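Transcriptional regulator, MerR family (Bacillus thuringiensis serovar konkukian, PDB 3GPV) probably binds DNA as a dimeric transcription factor of the MerR family, through a helix-turn-helix region followed by a long C-terminal helix. Local coordinates at residues 26-30 with 31-35. Residues are numbered along the deposited sequence; the frame is centred on the assembly and turned at random.
Sequences QHLTI and SQIRY
T29 sits at the N-cap of helix 30-38, where its backbone O accepts I33 N at 3.3 Å in the first helical bond and I30 O then takes R34 N. T29 and Q32 form a capping box at this helix start. The turn belongs to the helix-turn-helix of the MerR family, and helix 30-38, its second helix, is probably the one that reads DNA. The preceding helix 19-25 closes in a Schellman motif: H27, with positive phi, is the C-prime residue, and L28 N bonds to A23 O. One helix therefore ends and the next begins within a few residues.

The side chain of Q32 turns back over the cap. Its OE1 accepts T29 N at 2.9 Å, in the carbonyl plane and on a lone pair, with an N-H...O angle of 159°. In return T29 OG1 accepts Q32 N at 3.0 Å, although the placement of OG1 is less certain. As modelled, with chi1 at 62°, this doubtful OG1 stands between the backbone N and the carbonyl carbon of T29. The two side chains cross at about a right angle.

L28 CD1 packs against I33 CG1 at 3.6 Å, and L28 CB lies near the same side chain. I33 is buried and also touches I19 and A23 of helix 19-25. L28 reaches L67 of helix 57-70, so this apolar pair joins the turn to helices 19-25 and 57-70. At the exposed surface, R34 runs extended from CG to NE past I30. There I30 CG1 lies over the centre of one guanidinium face, 3.5 Å from R34 CZ.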
loop_
_atom_site.group_PDB
_atom_site.type_symbol
_atom_site.label_atom_id
_atom_site.label_comp_id
_atom_site.label_asym_id
_atom_site.label_seq_id
_atom_site.Cartn_x
_atom_site.Cartn_y
_atom_site.Cartn_z
ATOM N N GLN B 26 -15.225 2.708 12.268
ATOM C CA GLN B 26 -13.988 2.786 11.495
ATOM C C GLN B 26 -13.934 1.811 10.349
ATOM O O GLN B 26 -12.892 1.654 9.733
ATOM C CB GLN B 26 -12.748 2.627 12.391
ATOM C CG GLN B 26 -12.668 3.720 13.433
ATOM C CD GLN B 26 -12.508 5.094 12.812
ATOM O OE1 GLN B 26 -11.610 5.315 11.999
ATOM N NE2 GLN B 26 -13.379 6.030 13.197
ATOM N N HIS B 27 -15.077 1.208 10.028
ATOM C CA HIS B 27 -15.154 0.238 8.943
ATOM C C HIS B 27 -14.023 -0.772 9.059
ATOM O O HIS B 27 -13.371 -1.115 8.073
ATOM C CB HIS B 27 -15.097 0.934 7.582
ATOM C CG HIS B 27 -16.289 1.785 7.294
ATOM N ND1 HIS B 27 -16.363 2.620 6.201
ATOM C CD2 HIS B 27 -17.460 1.929 7.957
ATOM C CE1 HIS B 27 -17.527 3.244 6.205
ATOM N NE2 HIS B 27 -18.212 2.842 7.260
ATOM N N LEU B 28 -13.794 -1.229 10.285
ATOM C CA LEU B 28 -12.763 -2.216 10.575
ATOM C C LEU B 28 -13.460 -3.480 11.047
ATOM O O LEU B 28 -14.588 -3.423 11.528
ATOM C CB LEU B 28 -11.844 -1.720 11.690
ATOM C CG LEU B 28 -10.927 -0.525 11.445
ATOM C CD1 LEU B 28 -10.426 -0.004 12.782
ATOM C CD2 LEU B 28 -9.768 -0.934 10.552
ATOM N N THR B 29 -12.799 -4.623 10.896
ATOM C CA THR B 29 -13.374 -5.876 11.355
ATOM C C THR B 29 -12.961 -5.991 12.812
ATOM O O THR B 29 -11.981 -5.376 13.226
ATOM C CB THR B 29 -12.820 -7.091 10.573
ATOM O OG1 THR B 29 -11.406 -7.194 10.771
ATOM C CG2 THR B 29 -13.117 -6.950 9.089
ATOM N N ILE B 30 -13.711 -6.761 13.587
ATOM C CA ILE B 30 -13.405 -6.947 14.995
ATOM C C ILE B 30 -11.988 -7.502 15.165
ATOM O O ILE B 30 -11.254 -7.099 16.071
ATOM C CB ILE B 30 -14.423 -7.913 15.658
ATOM C CG1 ILE B 30 -14.209 -7.945 17.170
ATOM C CG2 ILE B 30 -14.292 -9.314 15.069
ATOM C CD1 ILE B 30 -14.681 -6.695 17.882
ATOM N N SER B 31 -11.599 -8.416 14.283
ATOM C CA SER B 31 -10.275 -9.018 14.346
ATOM C C SER B 31 -9.158 -8.048 13.976
ATOM O O SER B 31 -8.055 -8.145 14.513
ATOM C CB SER B 31 -10.215 -10.243 13.440
ATOM O OG SER B 31 -10.662 -9.917 12.137
ATOM N N GLN B 32 -9.435 -7.122 13.057
ATOM C CA GLN B 32 -8.432 -6.143 12.648
ATOM C C GLN B 32 -8.037 -5.270 13.827
ATOM O O GLN B 32 -6.854 -5.027 14.060
ATOM C CB GLN B 32 -8.960 -5.256 11.519
ATOM C CG GLN B 32 -8.907 -5.895 10.143
ATOM C CD GLN B 32 -9.396 -4.965 9.045
ATOM O OE1 GLN B 32 -10.559 -4.562 9.031
ATOM N NE2 GLN B 32 -8.506 -4.617 8.121
ATOM N N ILE B 33 -9.033 -4.802 14.570
ATOM C CA ILE B 33 -8.779 -3.957 15.726
ATOM C C ILE B 33 -8.050 -4.725 16.818
ATOM O O ILE B 33 -7.232 -4.165 17.539
ATOM C CB ILE B 33 -10.090 -3.394 16.302
ATOM C CG1 ILE B 33 -10.787 -2.555 15.240
ATOM C CG2 ILE B 33 -9.804 -2.527 17.534
ATOM C CD1 ILE B 33 -12.002 -1.837 15.738
ATOM N N ARG B 34 -8.348 -6.011 16.939
ATOM C CA ARG B 34 -7.699 -6.819 17.958
ATOM C C ARG B 34 -6.229 -7.021 17.627
ATOM O O ARG B 34 -5.398 -7.167 18.521
ATOM C CB ARG B 34 -8.424 -8.155 18.110
ATOM C CG ARG B 34 -9.712 -8.026 18.911
ATOM C CD ARG B 34 -10.542 -9.299 18.889
ATOM N NE ARG B 34 -11.756 -9.154 19.688
ATOM C CZ ARG B 34 -12.782 -10.000 19.654
ATOM N NH1 ARG B 34 -12.747 -11.060 18.856
ATOM N NH2 ARG B 34 -13.845 -9.782 20.418
ATOM N N TYR B 35 -5.908 -7.012 16.339
ATOM C CA TYR B 35 -4.525 -7.169 15.912
ATOM C C TYR B 35 -3.733 -5.981 16.438
ATOM O O TYR B 35 -2.646 -6.138 17.005
ATOM C CB TYR B 35 -4.438 -7.209 14.389
ATOM C CG TYR B 35 -3.024 -7.225 13.861
ATOM C CD1 TYR B 35 -2.133 -8.230 14.230
ATOM C CD2 TYR B 35 -2.580 -6.245 12.976
ATOM C CE1 TYR B 35 -0.836 -8.261 13.731
ATOM C CE2 TYR B 35 -1.285 -6.266 12.470
ATOM C CZ TYR B 35 -0.419 -7.278 12.850
ATOM O OH TYR B 35 0.861 -7.309 12.341
#